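Local structure of putative oxidoreductase (Salmonella enterica subsp. enterica serovar Typhimurium, 3NX4) at residues 38-43 and 316-321; 46-51 and 306-311; 59-64 and 96-101. The protein binds NADP and probably acts as an NADPH-dependent acryloyl-CoA reductase of the medium-chain dehydrogenase/reductase type. All coordinates share one frame; numbering follows the deposited sequence.

Interaction 1 of 3, residues 38-43 and 316-321; sequences SLNYKD and QGRTLV. With NAP (NADP nicotinamide-adenine-dinucleotide phosphate), chain C.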
loop_
_atom_site.group_PDB
_atom_site.type_symbol
_atom_site.label_atom_id
_atom_site.label_comp_id
_atom_site.label_asym_id
_atom_site.label_seq_id
_atom_site.Cartn_x
_atom_site.Cartn_y
_atom_site.Cartn_z
ATOM N N SER A 38 -17.733 -14.842 -19.927
ATOM C CA SER A 38 -18.433 -14.166 -18.843
ATOM C C SER A 38 -18.488 -12.668 -19.092
ATOM O O SER A 38 -17.881 -12.167 -20.034
ATOM C CB SER A 38 -17.772 -14.467 -17.487
ATOM O OG SER A 38 -16.705 -13.580 -17.200
ATOM N N LEU A 39 -19.251 -11.958 -18.272
ATOM C CA LEU A 39 -19.266 -10.508 -18.340
ATOM C C LEU A 39 -18.710 -9.943 -17.048
ATOM O O LEU A 39 -19.272 -10.167 -15.975
ATOM C CB LEU A 39 -20.683 -9.980 -18.536
ATOM C CG LEU A 39 -21.370 -10.368 -19.841
ATOM C CD1 LEU A 39 -22.764 -9.723 -19.919
ATOM C CD2 LEU A 39 -20.508 -9.958 -21.023
ATOM N N ASN A 40 -17.610 -9.208 -17.164
ATOM C CA ASN A 40 -17.039 -8.479 -16.042
ATOM C C ASN A 40 -17.396 -7.009 -16.157
ATOM O O ASN A 40 -17.878 -6.559 -17.192
ATOM C CB ASN A 40 -15.513 -8.623 -16.042
ATOM C CG ASN A 40 -15.070 -10.057 -15.879
ATOM O OD1 ASN A 40 -14.909 -10.534 -14.753
ATOM N ND2 ASN A 40 -14.873 -10.762 -17.004
ATOM N N TYR A 41 -17.146 -6.258 -15.094
ATOM C CA TYR A 41 -17.372 -4.822 -15.125
ATOM C C TYR A 41 -16.657 -4.211 -16.328
ATOM O O TYR A 41 -17.215 -3.372 -17.036
ATOM C CB TYR A 41 -16.894 -4.174 -13.817
ATOM C CG TYR A 41 -17.299 -2.727 -13.669
ATOM C CD1 TYR A 41 -16.398 -1.700 -13.937
ATOM C CD2 TYR A 41 -18.591 -2.384 -13.281
ATOM C CE1 TYR A 41 -16.767 -0.376 -13.808
ATOM C CE2 TYR A 41 -18.969 -1.058 -13.149
ATOM C CZ TYR A 41 -18.056 -0.058 -13.418
ATOM O OH TYR A 41 -18.431 1.260 -13.292
ATOM N N LYS A 42 -15.422 -4.641 -16.573
ATOM C CA LYS A 42 -14.667 -4.079 -17.687
ATOM C C LYS A 42 -15.329 -4.404 -19.033
ATOM O O LYS A 42 -15.365 -3.560 -19.924
ATOM C CB LYS A 42 -13.200 -4.533 -17.664
ATOM C CG LYS A 42 -12.290 -3.607 -18.471
ATOM C CD LYS A 42 -10.960 -4.245 -18.836
ATOM C CE LYS A 42 -10.130 -4.551 -17.619
ATOM N NZ LYS A 42 -8.749 -4.979 -18.002
ATOM N N ASP A 43 -15.853 -5.621 -19.172
ATOM C CA ASP A 43 -16.585 -6.003 -20.379
ATOM C C ASP A 43 -17.833 -5.127 -20.547
ATOM O O ASP A 43 -18.192 -4.749 -21.662
ATOM C CB ASP A 43 -17.024 -7.472 -20.327
ATOM C CG ASP A 43 -15.868 -8.440 -20.266
ATOM O OD1 ASP A 43 -14.921 -8.299 -21.073
ATOM O OD2 ASP A 43 -15.914 -9.356 -19.412
ATOM N N GLN A 316 -26.569 -9.007 -9.384
ATOM C CA GLN A 316 -25.696 -9.465 -8.309
ATOM C C GLN A 316 -24.980 -10.755 -8.715
ATOM O O GLN A 316 -25.478 -11.517 -9.536
ATOM C CB GLN A 316 -26.475 -9.634 -7.002
ATOM C CG GLN A 316 -27.645 -10.594 -7.063
ATOM C CD GLN A 316 -28.417 -10.613 -5.759
ATOM O OE1 GLN A 316 -28.585 -9.581 -5.117
ATOM N NE2 GLN A 316 -28.864 -11.793 -5.347
ATOM N N GLY A 317 -23.797 -10.989 -8.162
ATOM C CA GLY A 317 -23.065 -12.197 -8.491
ATOM C C GLY A 317 -22.334 -12.118 -9.820
ATOM O O GLY A 317 -21.872 -11.055 -10.227
ATOM N N ARG A 318 -22.235 -13.256 -10.500
ATOM C CA ARG A 318 -21.430 -13.365 -11.712
ATOM C C ARG A 318 -22.289 -13.674 -12.942
ATOM O O ARG A 318 -23.212 -14.485 -12.876
ATOM C CB ARG A 318 -20.385 -14.459 -11.516
ATOM C CG ARG A 318 -19.299 -14.090 -10.490
ATOM C CD ARG A 318 -18.232 -13.207 -11.118
ATOM N NE ARG A 318 -17.629 -13.882 -12.274
ATOM C CZ ARG A 318 -17.492 -13.333 -13.474
ATOM N NH1 ARG A 318 -17.876 -12.082 -13.682
ATOM N NH2 ARG A 318 -16.955 -14.030 -14.466
ATOM N N THR A 319 -21.989 -13.018 -14.057
ATOM C CA THR A 319 -22.728 -13.262 -15.291
ATOM C C THR A 319 -21.941 -14.207 -16.186
ATOM O O THR A 319 -20.856 -13.867 -16.663
ATOM C CB THR A 319 -23.019 -11.956 -16.056
ATOM O OG1 THR A 319 -23.807 -11.087 -15.238
ATOM C CG2 THR A 319 -23.784 -12.246 -17.347
ATOM N N LEU A 320 -22.502 -15.393 -16.398
ATOM C CA LEU A 320 -21.877 -16.453 -17.174
ATOM C C LEU A 320 -22.497 -16.504 -18.569
ATOM O O LEU A 320 -23.722 -16.489 -18.716
ATOM C CB LEU A 320 -22.078 -17.798 -16.467
ATOM C CG LEU A 320 -21.698 -19.058 -17.260
ATOM C CD1 LEU A 320 -20.167 -19.183 -17.388
ATOM C CD2 LEU A 320 -22.298 -20.304 -16.620
ATOM N N VAL A 321 -21.655 -16.559 -19.592
ATOM C CA VAL A 321 -22.145 -16.553 -20.961
ATOM C C VAL A 321 -21.918 -17.901 -21.637
ATOM O O VAL A 321 -20.795 -18.334 -21.809
ATOM C CB VAL A 321 -21.516 -15.412 -21.782
ATOM C CG1 VAL A 321 -22.087 -15.401 -23.189
ATOM C CG2 VAL A 321 -21.768 -14.067 -21.084
HETATM P PA NAP C . -19.507 -5.514 -10.277
HETATM O O1A NAP C . -19.986 -6.904 -10.346
HETATM O O2A NAP C . -20.262 -4.493 -11.022
HETATM O O5B NAP C . -19.317 -5.074 -8.753
HETATM C C5B NAP C . -19.170 -3.714 -8.452
HETATM C C4B NAP C . -19.966 -3.499 -7.173
HETATM O O4B NAP C . -19.695 -2.214 -6.686
HETATM C C3B NAP C . -21.477 -3.571 -7.404
HETATM O O3B NAP C . -21.957 -4.882 -7.176
HETATM C C2B NAP C . -22.022 -2.612 -6.364
HETATM O O2B NAP C . -22.191 -3.343 -5.173
HETATM C C1B NAP C . -20.876 -1.639 -6.144
HETATM N N9A NAP C . -21.099 -0.362 -6.837
HETATM C C8A NAP C . -21.519 -0.175 -8.131
HETATM N N7A NAP C . -21.561 1.160 -8.368
HETATM C C5A NAP C . -21.161 1.814 -7.259
HETATM C C6A NAP C . -21.022 3.162 -6.956
HETATM N N6A NAP C . -21.305 4.099 -7.852
HETATM N N1A NAP C . -20.580 3.526 -5.708
HETATM C C2A NAP C . -20.286 2.565 -4.764
HETATM N N3A NAP C . -20.432 1.227 -5.064
HETATM C C4A NAP C . -20.865 0.864 -6.291
HETATM O O3 NAP C . -17.988 -5.445 -10.827
HETATM P PN NAP C . -16.823 -6.542 -10.746
HETATM O O1N NAP C . -16.725 -7.285 -12.023
HETATM O O2N NAP C . -17.029 -7.290 -9.485
HETATM O O5D NAP C . -15.567 -5.543 -10.605
HETATM C C5D NAP C . -15.486 -4.720 -9.465
HETATM C C4D NAP C . -14.464 -3.620 -9.703
HETATM O O4D NAP C . -13.196 -4.217 -9.824
HETATM C C3D NAP C . -14.720 -2.884 -11.008
HETATM O O3D NAP C . -14.389 -1.523 -10.840
HETATM C C2D NAP C . -13.759 -3.523 -11.984
HETATM O O2D NAP C . -13.355 -2.615 -12.980
HETATM C C1D NAP C . -12.609 -3.861 -11.058
HETATM N N1N NAP C . -11.766 -4.969 -11.523
HETATM C C2N NAP C . -10.448 -4.708 -11.769
HETATM C C3N NAP C . -9.581 -5.713 -12.189
HETATM C C7N NAP C . -8.115 -5.499 -11.934
HETATM O O7N NAP C . -7.162 -6.028 -12.819
HETATM N N7N NAP C . -7.756 -4.801 -10.862
HETATM C C4N NAP C . -10.078 -7.005 -12.357
HETATM C C5N NAP C . -11.432 -7.263 -12.098
HETATM C C6N NAP C . -12.265 -6.232 -11.668
HETATM P P2B NAP C . -23.412 -3.004 -4.159
HETATM O O1X NAP C . -23.517 -4.161 -3.202
HETATM O O2X NAP C . -23.101 -1.737 -3.399
HETATM O O3X NAP C . -24.667 -2.852 -4.975
HETATM O O HOH W 1 -21.026 -10.450 -14.009
#
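Two antiparallel strands of the GroES-like catalytic domain, the end of strand 30-39 and the start of strand 318-322, meet here next to the bound NADP. The pairing is short. Ser38 lies opposite Leu320 as a non-hydrogen-bonded pair, with their CA atoms 4.5 Å apart. Next to it, Leu39 N donates to Thr319 O over 3.0 Å. Beyond this bond the strands part, and a water bridges them: it donates to Leu39 O and accepts from Thr319 N.

Arg318 ties the two strands together with its side chain. The chain bends at chi2 (-81°) and chi3 (-58°), which folds the guanidinium back toward Ser38. Its NH2 donates to Ser38 OG over 2.8 Å, and the hydroxyl sits at the guanidinium edge, in its plane. NH1 makes a weak bond to Leu39 O. Asn40 OD1 approaches Arg318 NH1 to 3.5 Å, the amide plane turned only 16° from that of the guanidinium. Ile123 O and Met122 O of helix 118-140 take further Arg318 N-H groups, so this buried cation is held on several sides by oxygen acceptors.

On the other face of the sheet, Leu39 CD1 packs on Thr319 CG2 at 3.7 Å. Leu39 CG touches Val321 CG2. The helix 303-311 covers Leu39 from outside the pair.

Where the strand turns into helix 41-48, Asp43 OD2 accepts from both Asn40 N and Asn40 ND2, tying the start of the helix back to Asn40. Asn40 ND2 also reaches Asp64. Tyr41 follows and lies against the cofactor. Its ring passes the nicotinamide ribose, CD1 being 3.3 Å from O2D of NADP. Its backbone N donates to the pyrophosphate oxygen O1N of NADP, 3.3 Å away.

Interaction 2 of 3, residues 46-51 and 306-311; sequences AITGKG and FADAII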
loop_
_atom_site.group_PDB
_atom_site.type_symbol
_atom_site.label_atom_id
_atom_site.label_comp_id
_atom_site.label_asym_id
_atom_site.label_seq_id
_atom_site.Cartn_x
_atom_site.Cartn_y
_atom_site.Cartn_z
ATOM N N ALA A 46 -16.795 -1.761 -21.845
ATOM C CA ALA A 46 -16.501 -1.896 -23.268
ATOM C C ALA A 46 -17.787 -1.919 -24.091
ATOM O O ALA A 46 -17.944 -1.162 -25.051
ATOM C CB ALA A 46 -15.688 -3.162 -23.525
ATOM N N ILE A 47 -18.708 -2.792 -23.702
ATOM C CA ILE A 47 -19.901 -3.050 -24.500
ATOM C C ILE A 47 -20.856 -1.852 -24.528
ATOM O O ILE A 47 -21.554 -1.638 -25.517
ATOM C CB ILE A 47 -20.631 -4.324 -24.015
ATOM C CG1 ILE A 47 -19.735 -5.551 -24.227
ATOM C CG2 ILE A 47 -21.953 -4.501 -24.734
ATOM C CD1 ILE A 47 -20.248 -6.815 -23.562
ATOM N N THR A 48 -20.876 -1.071 -23.451
ATOM C CA THR A 48 -21.720 0.121 -23.394
ATOM C C THR A 48 -20.996 1.363 -23.900
ATOM O O THR A 48 -21.587 2.431 -24.002
ATOM C CB THR A 48 -22.246 0.392 -21.971
ATOM O OG1 THR A 48 -21.145 0.541 -21.069
ATOM C CG2 THR A 48 -23.138 -0.750 -21.497
ATOM N N GLY A 49 -19.712 1.228 -24.208
ATOM C CA GLY A 49 -18.958 2.333 -24.770
ATOM C C GLY A 49 -18.477 3.337 -23.741
ATOM O O GLY A 49 -17.911 4.375 -24.088
ATOM N N LYS A 50 -18.697 3.033 -22.468
ATOM C CA LYS A 50 -18.201 3.884 -21.398
ATOM C C LYS A 50 -16.805 3.436 -20.970
ATOM O O LYS A 50 -16.430 2.279 -21.159
ATOM C CB LYS A 50 -19.166 3.865 -20.208
ATOM C CG LYS A 50 -18.772 4.788 -19.061
ATOM C CD LYS A 50 -19.913 4.948 -18.059
ATOM C CE LYS A 50 -19.507 5.811 -16.867
ATOM N NZ LYS A 50 -18.532 5.125 -15.969
ATOM N N GLY A 51 -16.029 4.365 -20.421
ATOM C CA GLY A 51 -14.765 4.025 -19.797
ATOM C C GLY A 51 -13.537 3.988 -20.688
ATOM O O GLY A 51 -12.444 3.670 -20.216
ATOM N N PHE A 306 -27.308 -7.346 -20.575
ATOM C CA PHE A 306 -26.708 -7.575 -19.267
ATOM C C PHE A 306 -25.588 -6.589 -18.954
ATOM O O PHE A 306 -25.395 -6.220 -17.795
ATOM C CB PHE A 306 -26.286 -9.038 -19.089
ATOM C CG PHE A 306 -27.392 -9.910 -18.574
ATOM C CD1 PHE A 306 -27.411 -10.325 -17.247
ATOM C CD2 PHE A 306 -28.447 -10.271 -19.402
ATOM C CE1 PHE A 306 -28.464 -11.111 -16.760
ATOM C CE2 PHE A 306 -29.507 -11.054 -18.927
ATOM C CZ PHE A 306 -29.515 -11.474 -17.606
ATOM N N ALA A 307 -24.869 -6.143 -19.982
ATOM C CA ALA A 307 -23.854 -5.105 -19.795
ATOM C C ALA A 307 -24.496 -3.825 -19.255
ATOM O O ALA A 307 -23.935 -3.159 -18.385
ATOM C CB ALA A 307 -23.112 -4.829 -21.092
ATOM N N ASP A 308 -25.680 -3.489 -19.765
ATOM C CA ASP A 308 -26.410 -2.331 -19.258
ATOM C C ASP A 308 -26.756 -2.514 -17.790
ATOM O O ASP A 308 -26.515 -1.626 -16.973
ATOM C CB ASP A 308 -27.677 -2.084 -20.068
ATOM C CG ASP A 308 -27.393 -1.410 -21.390
ATOM O OD1 ASP A 308 -26.342 -0.743 -21.499
ATOM O OD2 ASP A 308 -28.221 -1.542 -22.319
ATOM N N ALA A 309 -27.320 -3.667 -17.456
ATOM C CA ALA A 309 -27.677 -3.958 -16.071
ATOM C C ALA A 309 -26.461 -3.832 -15.147
ATOM O O ALA A 309 -26.543 -3.251 -14.069
ATOM C CB ALA A 309 -28.298 -5.339 -15.967
ATOM N N ILE A 310 -25.323 -4.370 -15.571
ATOM C CA ILE A 310 -24.113 -4.282 -14.762
ATOM C C ILE A 310 -23.739 -2.835 -14.483
ATOM O O ILE A 310 -23.464 -2.464 -13.342
ATOM C CB ILE A 310 -22.928 -4.990 -15.460
ATOM C CG1 ILE A 310 -23.171 -6.498 -15.505
ATOM C CG2 ILE A 310 -21.610 -4.668 -14.766
ATOM C CD1 ILE A 310 -22.245 -7.224 -16.448
ATOM N N ILE A 311 -23.719 -2.017 -15.528
ATOM C CA ILE A 311 -23.328 -0.621 -15.374
ATOM C C ILE A 311 -24.332 0.133 -14.495
ATOM O O ILE A 311 -23.972 1.066 -13.781
ATOM C CB ILE A 311 -23.176 0.081 -16.742
ATOM C CG1 ILE A 311 -22.056 -0.577 -17.554
ATOM C CG2 ILE A 311 -22.867 1.559 -16.556
ATOM C CD1 ILE A 311 -20.711 -0.560 -16.856
#
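Ile47 CG2 meets Ala307 CB at 3.8 Å where helix 41-48 packs against helix 303-311, and Ile47 CB lies nearly as close to the same methyl. The CA atoms of these two residues are 6.5 Å apart, a short separation that the small alanine side chain permits. With CG1 beside the backbone N (chi1 -64°), the CG2 branch of Ile47 is left to face Ala307. The longer branch of Ile47 reaches Leu39 of strand 30-39 and Pro61. Both residues of this pair are buried. Along the chain, helix 303-311 lies between strands 295-299 and 318-322, which share a sheet with strand 30-39, so both helices belong to the catalytic domain.

The second group is made by Thr48, which reaches three residues of the other helix. Its CG2 methyl lies 4.1 Å from Ala307 CB. The same methyl comes within 3.2 Å of Asp308 OD1. This is a carbon-to-oxygen contact near the protein surface. The Thr48 side chain lies antiparallel alongside those of both Asp308 and Ile311. On its other branch, Thr48 OG1 rests 3.8 Å from Ile311 CG1. At chi1 58° this hydroxyl is turned back over its own helix, where it bonds to Ala44 O.

Backbone bonds act within each segment. Gly49, with positive phi, ends helix 41-48 in a Schellman motif, and its N donates to Ala46 O. Ile311 N bonds to Ala307 O in the last turn of helix 303-311.

Behind the interface, Ile310 touches the NADP, and Ile311 packs against Ala44, Leu45 and Tyr41. The two segments are held by van der Waals packing, with no hydrogen bond or salt bridge between them, while the polar group of Thr48 is satisfied by its own helix.

Interaction 3 of 3, residues 59-64 and 96-101; sequences MIPGID and GGLAER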
loop_
_atom_site.group_PDB
_atom_site.type_symbol
_atom_site.label_atom_id
_atom_site.label_comp_id
_atom_site.label_asym_id
_atom_site.label_seq_id
_atom_site.Cartn_x
_atom_site.Cartn_y
_atom_site.Cartn_z
HETATM N N MSE A 59 -14.231 -4.373 -32.622
HETATM C CA MSE A 59 -13.663 -5.215 -31.585
HETATM C C MSE A 59 -14.591 -6.308 -31.088
HETATM O O MSE A 59 -15.767 -6.084 -30.896
HETATM C CB MSE A 59 -13.254 -4.331 -30.405
HETATM C CG MSE A 59 -12.895 -5.084 -29.146
HETATM SE SE MSE A 59 -11.179 -5.922 -29.288
HETATM C CE MSE A 59 -10.157 -4.343 -29.660
ATOM N N ILE A 60 -14.043 -7.489 -30.849
ATOM C CA ILE A 60 -14.803 -8.552 -30.227
ATOM C C ILE A 60 -14.395 -8.447 -28.765
ATOM O O ILE A 60 -13.238 -8.644 -28.436
ATOM C CB ILE A 60 -14.400 -9.921 -30.739
ATOM C CG1 ILE A 60 -14.753 -10.068 -32.214
ATOM C CG2 ILE A 60 -15.089 -10.998 -29.954
ATOM C CD1 ILE A 60 -14.770 -11.491 -32.662
ATOM N N PRO A 61 -15.339 -8.126 -27.893
ATOM C CA PRO A 61 -15.013 -7.933 -26.480
ATOM C C PRO A 61 -15.000 -9.267 -25.743
ATOM O O PRO A 61 -15.225 -10.319 -26.354
ATOM C CB PRO A 61 -16.167 -7.067 -25.987
ATOM C CG PRO A 61 -17.333 -7.550 -26.795
ATOM C CD PRO A 61 -16.763 -7.859 -28.173
ATOM N N GLY A 62 -14.737 -9.213 -24.441
ATOM C CA GLY A 62 -14.707 -10.403 -23.614
ATOM C C GLY A 62 -13.286 -10.708 -23.175
ATOM O O GLY A 62 -12.481 -11.223 -23.957
ATOM N N ILE A 63 -12.981 -10.396 -21.919
ATOM C CA ILE A 63 -11.629 -10.559 -21.407
ATOM C C ILE A 63 -11.384 -11.981 -20.908
ATOM O O ILE A 63 -10.262 -12.331 -20.546
ATOM C CB ILE A 63 -11.318 -9.530 -20.284
ATOM C CG1 ILE A 63 -12.212 -9.766 -19.062
ATOM C CG2 ILE A 63 -11.498 -8.105 -20.803
ATOM C CD1 ILE A 63 -12.038 -8.707 -17.964
ATOM N N ASP A 64 -12.435 -12.796 -20.891
ATOM C CA ASP A 64 -12.324 -14.179 -20.439
ATOM C C ASP A 64 -12.861 -15.138 -21.494
ATOM O O ASP A 64 -13.738 -14.782 -22.277
ATOM C CB ASP A 64 -13.172 -14.413 -19.175
ATOM C CG ASP A 64 -12.866 -13.448 -18.055
ATOM O OD1 ASP A 64 -11.735 -12.924 -17.990
ATOM O OD2 ASP A 64 -13.770 -13.243 -17.210
ATOM N N GLY A 96 -11.596 -11.006 -28.503
ATOM C CA GLY A 96 -11.726 -11.755 -27.271
ATOM C C GLY A 96 -12.728 -12.889 -27.203
ATOM O O GLY A 96 -13.026 -13.557 -28.196
ATOM N N GLY A 97 -13.263 -13.087 -26.002
ATOM C CA GLY A 97 -13.912 -14.332 -25.651
ATOM C C GLY A 97 -15.390 -14.428 -25.937
ATOM O O GLY A 97 -15.964 -15.518 -25.865
ATOM N N LEU A 98 -16.016 -13.300 -26.252
ATOM C CA LEU A 98 -17.453 -13.316 -26.515
ATOM C C LEU A 98 -17.708 -13.663 -27.976
ATOM O O LEU A 98 -18.262 -12.874 -28.743
ATOM C CB LEU A 98 -18.118 -11.999 -26.076
ATOM C CG LEU A 98 -18.151 -11.855 -24.546
ATOM C CD1 LEU A 98 -18.335 -10.410 -24.082
ATOM C CD2 LEU A 98 -19.216 -12.762 -23.935
ATOM N N ALA A 99 -17.280 -14.868 -28.342
ATOM C CA ALA A 99 -17.376 -15.363 -29.710
ATOM C C ALA A 99 -17.221 -16.878 -29.710
ATOM O O ALA A 99 -16.776 -17.469 -28.724
ATOM C CB ALA A 99 -16.309 -14.723 -30.585
ATOM N N GLU A 100 -17.568 -17.505 -30.826
ATOM C CA GLU A 100 -17.508 -18.957 -30.906
ATOM C C GLU A 100 -16.086 -19.482 -31.019
ATOM O O GLU A 100 -15.817 -20.622 -30.653
ATOM C CB GLU A 100 -18.383 -19.473 -32.051
ATOM C CG GLU A 100 -19.868 -19.261 -31.779
ATOM C CD GLU A 100 -20.751 -19.888 -32.840
ATOM O OE1 GLU A 100 -20.271 -20.066 -33.978
ATOM O OE2 GLU A 100 -21.921 -20.205 -32.531
ATOM N N ARG A 101 -15.180 -18.640 -31.507
ATOM C CA ARG A 101 -13.768 -19.008 -31.633
ATOM C C ARG A 101 -12.875 -17.846 -31.240
ATOM O O ARG A 101 -13.248 -16.685 -31.398
ATOM C CB ARG A 101 -13.429 -19.406 -33.076
ATOM C CG ARG A 101 -14.514 -20.178 -33.791
ATOM C CD ARG A 101 -14.174 -21.645 -33.891
ATOM N NE ARG A 101 -15.073 -22.344 -34.805
ATOM C CZ ARG A 101 -16.128 -23.059 -34.424
ATOM N NH1 ARG A 101 -16.426 -23.178 -33.135
ATOM N NH2 ARG A 101 -16.883 -23.660 -35.336
#
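Ile60, Pro61 and Gly62 offer three successive carbonyls to the backbone N-H groups of residues 96-98. Gly96 N donates to Ile60 O over 2.9 Å, reaching it from above the carbonyl plane. Leu98 N meets Pro61 O in the carbonyl plane at 3.1 Å. Gly97 N donates to Gly62 O, also at 2.9 Å, with an N-H...O angle of 159°. Two CA-H...O contacts add to these: Gly96 CA points to Gly62 O, and Gly97 CA to Asp64 O at 3.4 Å, the latter nearly straight at 171°.

The contact joins two loops of the GroES-like domain, one leading into strand 64-72 and the other into strand 101-104. The two segments do not pair as regular strands with each other. Leu98 is the centre of an inverse gamma turn. With no side chain on Gly62 and Gly97, the backbones come to 4.5 Å between the CA atoms of these two residues.

The apolar contacts flank these bonds. Leu98 CD1 lies 3.7 Å from Gly62 CA, and the Leu98 side chain crosses the Pro61 ring at about a right angle. Ile60 CG2 packs 4.0 Å from Ala99 CB. Ala3 of strand 2-8 touches both Ile60 and Ala99, while Leu98 also rests on Ser37 and Leu39.

The three contacts touch one another, and interactions 1 and 2 reach the NADP. Interactions 1 and 2 share helix 41-48, and their centres are about 10 Å apart. Leu39 joins them: its CB is 3.8 Å from Ile310 CD1, and its CD1 is 3.7 Å from Phe306 CB. Interactions 1 and 3 meet through polar groups. Asp64 OD2 lies 2.7 Å from Asn40 ND2, and Asp43 OD1 is 3.0 Å from Ile63 N. Interactions 2 and 3 touch through Ile47, whose CG1 is 4.0 Å from Pro61 CG. Tyr41 of interaction 1 and Ile310 of interaction 2 both touch NADP, while the Asp64 side chain of interaction 3 is about 8 Å from it at the nearest atoms.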